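Local coordinates for protein probable mannosyltransferase KTR4 (Saccharomyces cerevisiae, PDB 5A07) that belongs to the GT-A-type glycosyltransferases and binds guanosine-5'-diphosphate together with a manganese ion, at residues S122-Y136 with E232-F246. Numbering follows the deposited sequence.
Sequences SIQQLEEEYNKNFGY and EPNVNFYCKINYDVF. With MN (manganese (II) ion), chain G; GDP (guanosine-5'-diphosphate), chain F.
Ser122 OG sits inside the turn that follows Glu232: it donates a hydrogen bond to Glu232 O at 2.7 Å, on a lone pair in the carbonyl plane, and accepts one from Val235 N at 3.1 Å, nearly straight at 175°. One helical turn on, Leu126 CD1 lies over a face of the Phe237 ring in a CH-pi contact, 4.3 Å from its centroid. Farther along, Ile241 N bonds to Glu129 O, and Tyr130, its CG swung anti to the backbone N (chi1 177°), reaches past Ile241 CG2 so that OH accepts a hydrogen bond from Val245 N at 2.9 Å. Tyr136 OH donates to the syn lone pair of Asp244 OD2 at 2.5 Å, while the edge of Phe246 meets the Tyr136 face in a T-shaped stack, planes at 84°. In this GT-A fold, helix 116-131 packs lengthwise on the chain leaving the metal site, where Glu232 OE1 binds manganese together with His381, guanosine-5'-diphosphate and two waters. Behind the first shell, Arg230 salt-bridges Glu232 OE2, and Trp229 of strand 227-230 touches Leu126, Phe237, Val245 and Phe246. Asp244 N-caps helix 245-251 through OD1 to Gln247 N, and Gly101 N is a second donor to its OD2.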
ATOM      1  N   SER B 122      17.765  -4.205   0.529  1.00 14.12           N
ATOM      2  CA  SER B 122      16.605  -3.834  -0.305  1.00 14.93           C
ATOM      3  C   SER B 122      17.023  -3.065  -1.521  1.00 14.28           C
ATOM      4  O   SER B 122      16.555  -3.357  -2.623  1.00 16.59           O
ATOM      5  CB  SER B 122      15.579  -3.024   0.505  1.00 14.65           C
ATOM      6  OG  SER B 122      15.109  -3.705   1.632  1.00 15.52           O
ATOM      7  N   ILE B 123      17.902  -2.099  -1.358  1.00 13.90           N
ATOM      8  CA  ILE B 123      18.362  -1.273  -2.455  1.00 14.87           C
ATOM      9  C   ILE B 123      19.083  -2.096  -3.499  1.00 15.56           C
ATOM     10  O   ILE B 123      18.871  -1.951  -4.679  1.00 15.07           O
ATOM     11  CB  ILE B 123      19.225  -0.157  -1.917  1.00 15.87           C
ATOM     12  CG1 ILE B 123      18.381   0.847  -1.123  1.00 17.28           C
ATOM     13  CG2 ILE B 123      19.907   0.510  -3.027  1.00 17.74           C
ATOM     14  CD1 ILE B 123      19.234   1.731  -0.202  1.00 17.34           C
ATOM     15  N   GLN B 124      19.920  -3.028  -3.054  1.00 16.93           N
ATOM     16  CA  GLN B 124      20.683  -3.842  -4.002  1.00 16.53           C
ATOM     17  C   GLN B 124      19.757  -4.711  -4.881  1.00 16.51           C
ATOM     18  O   GLN B 124      19.960  -4.870  -6.091  1.00 17.52           O
ATOM     19  CB  GLN B 124      21.681  -4.739  -3.234  1.00 17.82           C
ATOM     20  CG  GLN B 124      22.857  -3.898  -2.718  1.00 18.58           C
ATOM     21  CD  GLN B 124      23.841  -4.704  -1.905  1.00 19.83           C
ATOM     22  OE1 GLN B 124      23.416  -5.579  -1.200  1.00 18.00           O
ATOM     23  NE2 GLN B 124      25.104  -4.315  -1.901  1.00 16.03           N
ATOM     24  N   GLN B 125      18.774  -5.269  -4.276  1.00 16.86           N
ATOM     25  CA  GLN B 125      17.779  -5.994  -5.032  1.00 20.57           C
ATOM     26  C   GLN B 125      16.936  -5.148  -5.970  1.00 17.54           C
ATOM     27  O   GLN B 125      16.634  -5.578  -7.129  1.00 17.02           O
ATOM     28  CB  GLN B 125      16.913  -6.761  -4.048  1.00 21.96           C
ATOM     29  CG  GLN B 125      17.801  -7.868  -3.489  1.00 22.11           C
ATOM     30  CD  GLN B 125      17.019  -8.689  -2.614  1.00 24.36           C
ATOM     31  OE1 GLN B 125      17.039  -8.441  -1.415  1.00 36.03           O
ATOM     32  NE2 GLN B 125      16.154  -9.461  -3.170  1.00 20.72           N
ATOM     33  N   LEU B 126      16.558  -3.953  -5.533  1.00 17.14           N
ATOM     34  CA  LEU B 126      15.760  -3.063  -6.409  1.00 15.79           C
ATOM     35  C   LEU B 126      16.648  -2.608  -7.566  1.00 18.18           C
ATOM     36  O   LEU B 126      16.173  -2.475  -8.714  1.00 17.04           O
ATOM     37  CB  LEU B 126      15.251  -1.834  -5.641  1.00 16.30           C
ATOM     38  CG  LEU B 126      14.517  -0.791  -6.460  1.00 17.41           C
ATOM     39  CD1 LEU B 126      13.296  -1.412  -7.016  1.00 16.56           C
ATOM     40  CD2 LEU B 126      14.200   0.394  -5.534  1.00 20.39           C
ATOM     41  N   GLU B 127      17.921  -2.347  -7.302  1.00 16.09           N
ATOM     42  CA  GLU B 127      18.829  -1.934  -8.400  1.00 17.70           C
ATOM     43  C   GLU B 127      18.976  -3.098  -9.435  1.00 17.13           C
ATOM     44  O   GLU B 127      18.875  -2.901 -10.657  1.00 18.79           O
ATOM     45  CB  GLU B 127      20.203  -1.587  -7.842  1.00 17.09           C
ATOM     46  CG  GLU B 127      20.292  -0.203  -7.198  1.00 16.54           C
ATOM     47  CD  GLU B 127      20.309   0.939  -8.209  1.00 19.25           C
ATOM     48  OE1 GLU B 127      21.040   0.803  -9.218  1.00 20.02           O
ATOM     49  OE2 GLU B 127      19.645   1.989  -7.995  1.00 19.16           O
ATOM     50  N   GLU B 128      19.229  -4.274  -8.912  1.00 17.48           N
ATOM     51  CA  GLU B 128      19.501  -5.440  -9.759  1.00 20.15           C
ATOM     52  C   GLU B 128      18.270  -5.791 -10.612  1.00 21.11           C
ATOM     53  O   GLU B 128      18.400  -6.121 -11.775  1.00 18.52           O
ATOM     54  CB  GLU B 128      19.890  -6.625  -8.899  1.00 23.17           C
ATOM     55  CG  GLU B 128      20.137  -7.979  -9.623  1.00 32.22           C
ATOM     56  CD  GLU B 128      21.137  -7.866 -10.793  1.00 33.07           C
ATOM     57  OE1 GLU B 128      21.983  -6.940 -10.815  1.00 41.22           O
ATOM     58  OE2 GLU B 128      21.044  -8.632 -11.768  1.00 43.97           O
ATOM     59  N   GLU B 129      17.066  -5.708 -10.054  1.00 20.94           N
ATOM     60  CA  GLU B 129      15.898  -6.139 -10.787  1.00 20.60           C
ATOM     61  C   GLU B 129      15.273  -5.016 -11.607  1.00 21.60           C
ATOM     62  O   GLU B 129      14.455  -5.281 -12.470  1.00 21.63           O
ATOM     63  CB  GLU B 129      14.829  -6.689  -9.826  1.00 21.39           C
ATOM     64  CG  GLU B 129      15.289  -7.888  -8.981  1.00 24.00           C
ATOM     65  CD  GLU B 129      15.915  -9.083  -9.786  1.00 26.08           C
ATOM     66  OE1 GLU B 129      15.576  -9.282 -10.962  1.00 24.73           O
ATOM     67  OE2 GLU B 129      16.833  -9.785  -9.232  1.00 27.74           O
ATOM     68  N   TYR B 130      15.604  -3.771 -11.288  1.00 19.32           N
ATOM     69  CA  TYR B 130      14.969  -2.607 -11.921  1.00 19.32           C
ATOM     70  C   TYR B 130      15.844  -1.377 -12.152  1.00 18.03           C
ATOM     71  O   TYR B 130      16.151  -0.986 -13.317  1.00 17.92           O
ATOM     72  CB  TYR B 130      13.703  -2.197 -11.153  1.00 17.10           C
ATOM     73  CG  TYR B 130      13.050  -0.944 -11.751  1.00 17.46           C
ATOM     74  CD1 TYR B 130      12.461  -0.979 -12.998  1.00 18.54           C
ATOM     75  CD2 TYR B 130      13.080   0.269 -11.106  1.00 19.12           C
ATOM     76  CE1 TYR B 130      11.887   0.120 -13.565  1.00 18.32           C
ATOM     77  CE2 TYR B 130      12.493   1.442 -11.668  1.00 18.26           C
ATOM     78  CZ  TYR B 130      11.904   1.338 -12.907  1.00 20.37           C
ATOM     79  OH  TYR B 130      11.284   2.404 -13.490  1.00 19.38           O
ATOM     80  N   ASN B 131      16.248  -0.761 -11.073  1.00 17.78           N
ATOM     81  CA  ASN B 131      16.727   0.597 -11.150  1.00 17.11           C
ATOM     82  C   ASN B 131      18.094   0.807 -11.800  1.00 19.38           C
ATOM     83  O   ASN B 131      18.377   1.889 -12.217  1.00 21.97           O
ATOM     84  CB  ASN B 131      16.663   1.284  -9.781  1.00 17.41           C
ATOM     85  CG  ASN B 131      16.509   2.821  -9.895  1.00 19.02           C
ATOM     86  OD1 ASN B 131      15.898   3.336 -10.819  1.00 16.35           O
ATOM     87  ND2 ASN B 131      17.188   3.544  -8.991  1.00 20.21           N
ATOM     88  N   LYS B 132      18.911  -0.238 -11.933  1.00 18.55           N
ATOM     89  CA  LYS B 132      20.198  -0.086 -12.573  1.00 21.74           C
ATOM     90  C   LYS B 132      19.996   0.285 -14.025  1.00 24.22           C
ATOM     91  O   LYS B 132      20.875   0.884 -14.611  1.00 21.80           O
ATOM     92  CB  LYS B 132      21.039  -1.351 -12.477  1.00 22.42           C
ATOM     93  CG  LYS B 132      20.555  -2.490 -13.382  1.00 23.68           C
ATOM     94  CD  LYS B 132      21.378  -3.745 -13.165  1.00 29.30           C
ATOM     95  CE  LYS B 132      20.883  -4.875 -14.058  1.00 32.55           C
ATOM     96  NZ  LYS B 132      21.699  -6.073 -13.721  1.00 39.06           N
ATOM     97  N   ASN B 133      18.831  -0.009 -14.583  1.00 21.74           N
ATOM     98  CA  ASN B 133      18.572   0.351 -15.970  1.00 22.03           C
ATOM     99  C   ASN B 133      17.794   1.631 -16.194  1.00 23.41           C
ATOM    100  O   ASN B 133      17.594   2.028 -17.343  1.00 23.15           O
ATOM    101  CB  ASN B 133      17.856  -0.827 -16.677  1.00 23.15           C
ATOM    102  CG  ASN B 133      18.734  -2.007 -16.812  1.00 24.94           C
ATOM    103  OD1 ASN B 133      19.905  -1.852 -17.060  1.00 22.67           O
ATOM    104  ND2 ASN B 133      18.235  -3.159 -16.523  1.00 23.20           N
ATOM    105  N   PHE B 134      17.349   2.275 -15.125  1.00 20.63           N
ATOM    106  CA  PHE B 134      16.536   3.471 -15.217  1.00 19.30           C
ATOM    107  C   PHE B 134      17.071   4.651 -14.418  1.00 20.62           C
ATOM    108  O   PHE B 134      16.843   5.758 -14.782  1.00 25.21           O
ATOM    109  CB  PHE B 134      15.087   3.134 -14.890  1.00 18.46           C
ATOM    110  CG  PHE B 134      14.478   2.268 -15.906  1.00 18.61           C
ATOM    111  CD1 PHE B 134      13.976   2.820 -17.073  1.00 20.01           C
ATOM    112  CD2 PHE B 134      14.428   0.899 -15.759  1.00 17.07           C
ATOM    113  CE1 PHE B 134      13.476   2.029 -18.102  1.00 20.68           C
ATOM    114  CE2 PHE B 134      13.937   0.105 -16.782  1.00 21.55           C
ATOM    115  CZ  PHE B 134      13.441   0.645 -17.960  1.00 20.54           C
ATOM    116  N   GLY B 135      17.710   4.397 -13.279  1.00 20.85           N
ATOM    117  CA  GLY B 135      18.468   5.400 -12.530  1.00 20.49           C
ATOM    118  C   GLY B 135      17.695   6.449 -11.815  1.00 20.10           C
ATOM    119  O   GLY B 135      18.172   7.555 -11.654  1.00 19.27           O
ATOM    120  N   TYR B 136      16.489   6.125 -11.336  1.00 20.09           N
ATOM    121  CA  TYR B 136      15.734   7.053 -10.511  1.00 16.92           C
ATOM    122  C   TYR B 136      16.508   7.298  -9.227  1.00 19.60           C
ATOM    123  O   TYR B 136      17.160   6.394  -8.645  1.00 19.31           O
ATOM    124  CB  TYR B 136      14.286   6.532 -10.248  1.00 16.66           C
ATOM    125  CG  TYR B 136      13.431   6.796 -11.514  1.00 17.85           C
ATOM    126  CD1 TYR B 136      12.905   8.059 -11.752  1.00 18.69           C
ATOM    127  CD2 TYR B 136      13.206   5.825 -12.480  1.00 19.27           C
ATOM    128  CE1 TYR B 136      12.191   8.353 -12.913  1.00 19.03           C
ATOM    129  CE2 TYR B 136      12.513   6.109 -13.648  1.00 20.91           C
ATOM    130  CZ  TYR B 136      12.038   7.395 -13.871  1.00 19.67           C
ATOM    131  OH  TYR B 136      11.344   7.679 -14.980  1.00 18.63           O
ATOM    132  N   GLU B 232      11.115  -0.417   1.797  1.00 18.00           N
ATOM    133  CA  GLU B 232      11.356  -0.657   3.217  1.00 17.58           C
ATOM    134  C   GLU B 232      12.560  -1.592   3.389  1.00 17.88           C
ATOM    135  O   GLU B 232      12.975  -2.266   2.443  1.00 15.30           O
ATOM    136  CB  GLU B 232      10.164  -1.329   3.891  1.00 17.81           C
ATOM    137  CG  GLU B 232       8.969  -0.414   3.991  1.00 17.73           C
ATOM    138  CD  GLU B 232       8.009  -0.717   5.126  1.00 18.83           C
ATOM    139  OE1 GLU B 232       8.102  -1.783   5.789  1.00 18.08           O
ATOM    140  OE2 GLU B 232       7.015   0.033   5.193  1.00 20.34           O
ATOM    141  N   PRO B 233      13.146  -1.563   4.570  1.00 17.58           N
ATOM    142  CA  PRO B 233      14.272  -2.460   4.804  1.00 19.53           C
ATOM    143  C   PRO B 233      13.885  -3.936   4.707  1.00 18.54           C
ATOM    144  O   PRO B 233      12.754  -4.303   5.021  1.00 18.61           O
ATOM    145  CB  PRO B 233      14.689  -2.143   6.250  1.00 20.95           C
ATOM    146  CG  PRO B 233      14.189  -0.787   6.481  1.00 21.80           C
ATOM    147  CD  PRO B 233      12.893  -0.724   5.727  1.00 20.00           C
ATOM    148  N   ASN B 234      14.856  -4.762   4.329  1.00 17.44           N
ATOM    149  CA  ASN B 234      14.684  -6.218   4.426  1.00 18.09           C
ATOM    150  C   ASN B 234      13.595  -6.825   3.486  1.00 19.65           C
ATOM    151  O   ASN B 234      12.922  -7.752   3.856  1.00 21.24           O
ATOM    152  CB  ASN B 234      14.373  -6.615   5.870  1.00 20.64           C
ATOM    153  CG  ASN B 234      14.738  -8.056   6.145  1.00 27.40           C
ATOM    154  OD1 ASN B 234      15.555  -8.648   5.436  1.00 28.10           O
ATOM    155  ND2 ASN B 234      14.091  -8.652   7.137  1.00 29.88           N
ATOM    156  N   VAL B 235      13.472  -6.292   2.282  1.00 16.98           N
ATOM    157  CA  VAL B 235      12.542  -6.849   1.316  1.00 17.86           C
ATOM    158  C   VAL B 235      13.322  -7.418   0.195  1.00 16.74           C
ATOM    159  O   VAL B 235      14.543  -7.173   0.046  1.00 18.22           O
ATOM    160  CB  VAL B 235      11.520  -5.794   0.819  1.00 15.36           C
ATOM    161  CG1 VAL B 235      10.822  -5.202   1.980  1.00 16.72           C
ATOM    162  CG2 VAL B 235      12.190  -4.689  -0.001  1.00 14.83           C
ATOM    163  N   ASN B 236      12.621  -8.165  -0.633  1.00 16.64           N
ATOM    164  CA  ASN B 236      13.218  -8.882  -1.747  1.00 18.58           C
ATOM    165  C   ASN B 236      12.473  -8.636  -3.019  1.00 16.82           C
ATOM    166  O   ASN B 236      11.244  -8.513  -2.990  1.00 15.49           O
ATOM    167  CB  ASN B 236      13.196 -10.408  -1.463  1.00 20.13           C
ATOM    168  CG  ASN B 236      13.980 -10.759  -0.197  1.00 23.82           C
ATOM    169  OD1 ASN B 236      15.206 -10.762  -0.203  1.00 25.38           O
ATOM    170  ND2 ASN B 236      13.284 -10.889   0.894  1.00 21.75           N
ATOM    171  N   PHE B 237      13.214  -8.526  -4.111  1.00 15.51           N
ATOM    172  CA  PHE B 237      12.658  -8.476  -5.432  1.00 15.42           C
ATOM    173  C   PHE B 237      13.158  -9.659  -6.193  1.00 18.12           C
ATOM    174  O   PHE B 237      14.372  -9.987  -6.165  1.00 16.83           O
ATOM    175  CB  PHE B 237      13.052  -7.212  -6.152  1.00 16.45           C
ATOM    176  CG  PHE B 237      12.462  -5.953  -5.538  1.00 17.03           C
ATOM    177  CD1 PHE B 237      11.173  -5.544  -5.838  1.00 18.44           C
ATOM    178  CD2 PHE B 237      13.156  -5.260  -4.585  1.00 16.14           C
ATOM    179  CE1 PHE B 237      10.606  -4.451  -5.200  1.00 18.88           C
ATOM    180  CE2 PHE B 237      12.615  -4.173  -3.974  1.00 18.20           C
ATOM    181  CZ  PHE B 237      11.318  -3.792  -4.245  1.00 17.41           C
ATOM    182  N   TYR B 238      12.302 -10.263  -6.990  1.00 17.02           N
ATOM    183  CA  TYR B 238      12.667 -11.536  -7.660  1.00 19.47           C
ATOM    184  C   TYR B 238      12.693 -11.495  -9.155  1.00 21.67           C
ATOM    185  O   TYR B 238      13.283 -12.434  -9.732  1.00 19.52           O
ATOM    186  CB  TYR B 238      11.713 -12.687  -7.252  1.00 17.66           C
ATOM    187  CG  TYR B 238      11.688 -12.940  -5.778  1.00 18.56           C
ATOM    188  CD1 TYR B 238      12.835 -13.464  -5.100  1.00 20.11           C
ATOM    189  CD2 TYR B 238      10.574 -12.688  -5.019  1.00 17.73           C
ATOM    190  CE1 TYR B 238      12.849 -13.641  -3.699  1.00 18.54           C
ATOM    191  CE2 TYR B 238      10.588 -12.899  -3.642  1.00 18.63           C
ATOM    192  CZ  TYR B 238      11.733 -13.401  -3.009  1.00 20.16           C
ATOM    193  OH  TYR B 238      11.688 -13.555  -1.664  1.00 19.11           O
ATOM    194  N   CYS B 239      12.131 -10.455  -9.793  1.00 17.62           N
ATOM    195  CA  CYS B 239      11.919 -10.509 -11.207  1.00 18.14           C
ATOM    196  C   CYS B 239      12.336  -9.246 -11.887  1.00 18.86           C
ATOM    197  O   CYS B 239      12.049  -8.144 -11.423  1.00 16.14           O
ATOM    198  CB  CYS B 239      10.425 -10.759 -11.507  1.00 21.15           C
ATOM    199  SG  CYS B 239       9.710 -12.173 -10.672  1.00 24.91           S
ATOM    200  N   LYS B 240      12.953  -9.401 -13.044  1.00 16.85           N
ATOM    201  CA  LYS B 240      13.403  -8.260 -13.798  1.00 19.18           C
ATOM    202  C   LYS B 240      12.236  -7.447 -14.371  1.00 19.54           C
ATOM    203  O   LYS B 240      11.330  -7.991 -14.994  1.00 15.70           O
ATOM    204  CB  LYS B 240      14.273  -8.711 -14.951  1.00 23.14           C
ATOM    205  CG  LYS B 240      15.644  -9.144 -14.465  1.00 33.89           C
ATOM    206  CD  LYS B 240      16.687  -9.141 -15.560  1.00 45.52           C
ATOM    207  CE  LYS B 240      17.765 -10.188 -15.234  1.00 56.43           C
ATOM    208  NZ  LYS B 240      17.366 -11.436 -15.912  1.00 62.41           N
ATOM    209  N   ILE B 241      12.371  -6.146 -14.237  1.00 17.52           N
ATOM    210  CA  ILE B 241      11.401  -5.194 -14.740  1.00 18.28           C
ATOM    211  C   ILE B 241      12.087  -4.329 -15.768  1.00 17.56           C
ATOM    212  O   ILE B 241      12.957  -3.523 -15.423  1.00 18.18           O
ATOM    213  CB  ILE B 241      10.837  -4.334 -13.619  1.00 16.60           C
ATOM    214  CG1 ILE B 241      10.180  -5.237 -12.594  1.00 17.49           C
ATOM    215  CG2 ILE B 241       9.850  -3.258 -14.180  1.00 17.63           C
ATOM    216  CD1 ILE B 241       8.875  -5.902 -13.075  1.00 19.00           C
ATOM    217  N   ASN B 242      11.692  -4.499 -17.034  1.00 20.29           N
ATOM    218  CA  ASN B 242      12.377  -3.895 -18.169  1.00 21.27           C
ATOM    219  C   ASN B 242      11.625  -2.727 -18.874  1.00 20.56           C
ATOM    220  O   ASN B 242      11.837  -2.448 -20.043  1.00 20.65           O
ATOM    221  CB  ASN B 242      12.711  -4.997 -19.166  1.00 21.11           C
ATOM    222  CG  ASN B 242      13.829  -5.853 -18.662  1.00 25.57           C
ATOM    223  OD1 ASN B 242      14.838  -5.355 -18.218  1.00 25.10           O
ATOM    224  ND2 ASN B 242      13.660  -7.122 -18.725  1.00 28.84           N
ATOM    225  N   TYR B 243      10.762  -2.069 -18.145  1.00 16.73           N
ATOM    226  CA  TYR B 243      10.095  -0.855 -18.566  1.00 18.29           C
ATOM    227  C   TYR B 243      10.127   0.096 -17.407  1.00 18.19           C
ATOM    228  O   TYR B 243      10.202  -0.321 -16.253  1.00 17.76           O
ATOM    229  CB  TYR B 243       8.646  -1.110 -19.007  1.00 18.76           C
ATOM    230  CG  TYR B 243       7.756  -1.738 -17.948  1.00 18.69           C
ATOM    231  CD1 TYR B 243       7.775  -3.082 -17.743  1.00 17.93           C
ATOM    232  CD2 TYR B 243       6.955  -0.940 -17.141  1.00 17.81           C
ATOM    233  CE1 TYR B 243       7.000  -3.664 -16.767  1.00 18.91           C
ATOM    234  CE2 TYR B 243       6.190  -1.493 -16.173  1.00 19.24           C
ATOM    235  CZ  TYR B 243       6.201  -2.858 -15.988  1.00 18.47           C
ATOM    236  OH  TYR B 243       5.451  -3.431 -15.034  1.00 18.79           O
ATOM    237  N   ASP B 244      10.059   1.375 -17.721  1.00 17.74           N
ATOM    238  CA  ASP B 244       9.997   2.471 -16.717  1.00 16.90           C
ATOM    239  C   ASP B 244       8.632   2.474 -16.035  1.00 18.69           C
ATOM    240  O   ASP B 244       7.611   2.690 -16.665  1.00 16.49           O
ATOM    241  CB  ASP B 244      10.273   3.788 -17.409  1.00 17.82           C
ATOM    242  CG  ASP B 244      10.414   4.967 -16.461  1.00 17.91           C
ATOM    243  OD1 ASP B 244       9.618   5.114 -15.504  1.00 18.23           O
ATOM    244  OD2 ASP B 244      11.360   5.758 -16.648  1.00 19.43           O
ATOM    245  N   VAL B 245       8.629   2.162 -14.747  1.00 18.08           N
ATOM    246  CA  VAL B 245       7.421   1.946 -13.994  1.00 17.59           C
ATOM    247  C   VAL B 245       6.657   3.221 -13.780  1.00 17.22           C
ATOM    248  O   VAL B 245       5.450   3.273 -13.974  1.00 16.39           O
ATOM    249  CB  VAL B 245       7.755   1.266 -12.639  1.00 17.63           C
ATOM    250  CG1 VAL B 245       6.582   1.218 -11.696  1.00 20.73           C
ATOM    251  CG2 VAL B 245       8.205  -0.158 -12.886  1.00 17.28           C
ATOM    252  N   PHE B 246       7.359   4.281 -13.426  1.00 16.45           N
ATOM    253  CA  PHE B 246       6.677   5.595 -13.317  1.00 18.60           C
ATOM    254  C   PHE B 246       6.076   6.048 -14.637  1.00 19.07           C
ATOM    255  O   PHE B 246       4.955   6.577 -14.666  1.00 21.25           O
ATOM    256  CB  PHE B 246       7.605   6.675 -12.764  1.00 18.23           C
ATOM    257  CG  PHE B 246       8.167   6.409 -11.406  1.00 18.48           C
ATOM    258  CD1 PHE B 246       7.403   5.925 -10.391  1.00 18.46           C
ATOM    259  CD2 PHE B 246       9.456   6.774 -11.103  1.00 23.04           C
ATOM    260  CE1 PHE B 246       7.905   5.775  -9.124  1.00 18.60           C
ATOM    261  CE2 PHE B 246       9.971   6.583  -9.817  1.00 22.44           C
ATOM    262  CZ  PHE B 246       9.175   6.082  -8.829  1.00 20.71           C
TER
HETATM  263 MN    MN G 501       8.573  -3.272   7.303  1.00 23.60          MN
HETATM  264  PB  GDP F 500       6.102  -2.910   9.613  1.00 27.33           P
HETATM  265  O1B GDP F 500       6.435  -4.012  10.546  1.00 30.18           O
HETATM  266  O2B GDP F 500       4.819  -2.311   9.686  1.00 28.25           O
HETATM  267  O3B GDP F 500       6.606  -3.170   8.244  1.00 25.14           O
HETATM  268  O3A GDP F 500       6.951  -1.702  10.287  1.00 30.82           O
HETATM  269  PA  GDP F 500       8.430  -1.180  10.049  1.00 25.03           P
HETATM  270  O1A GDP F 500       9.227  -1.100  11.277  1.00 24.59           O
HETATM  271  O2A GDP F 500       9.150  -1.763   8.903  1.00 20.30           O
HETATM  272  O5' GDP F 500       8.122   0.327   9.694  1.00 20.94           O
HETATM  273  C5' GDP F 500       7.672   0.883   8.452  1.00 23.38           C
HETATM  274  C4' GDP F 500       8.702   1.782   7.788  1.00 23.06           C
HETATM  275  O4' GDP F 500       8.906   2.909   8.649  1.00 22.81           O
HETATM  276  C3' GDP F 500      10.059   1.137   7.558  1.00 20.10           C
HETATM  277  O3' GDP F 500      10.665   1.742   6.389  1.00 19.28           O
HETATM  278  C2' GDP F 500      10.820   1.494   8.845  1.00 21.51           C
HETATM  279  O2' GDP F 500      12.222   1.578   8.631  1.00 18.73           O
HETATM  280  C1' GDP F 500      10.271   2.851   9.109  1.00 21.88           C
HETATM  281  N9  GDP F 500      10.206   3.211  10.545  1.00 24.90           N
HETATM  282  C8  GDP F 500       9.484   2.634  11.540  1.00 25.97           C
HETATM  283  N7  GDP F 500       9.679   3.347  12.722  1.00 25.71           N
HETATM  284  C5  GDP F 500      10.519   4.385  12.426  1.00 23.84           C
HETATM  285  C6  GDP F 500      11.099   5.495  13.206  1.00 23.27           C
HETATM  286  O6  GDP F 500      10.752   5.514  14.430  1.00 25.31           O
HETATM  287  N1  GDP F 500      11.924   6.340  12.572  1.00 23.38           N
HETATM  288  C2  GDP F 500      12.262   6.191  11.236  1.00 21.74           C
HETATM  289  N2  GDP F 500      13.094   7.061  10.673  1.00 21.88           N
HETATM  290  N3  GDP F 500      11.754   5.175  10.472  1.00 18.74           N
HETATM  291  C4  GDP F 500      10.862   4.318  11.002  1.00 21.22           C
HETATM  292  O   HOH W   1      17.226  -9.323  -6.734  1.00 31.88           O
HETATM  293  O   HOH W   2      15.664  -3.085 -15.203  1.00 27.85           O
HETATM  294  O   HOH W   3      10.890  -3.448   6.733  1.00 17.31           O
HETATM  295  O   HOH W   4       9.162  -4.924   8.899  1.00 23.26           O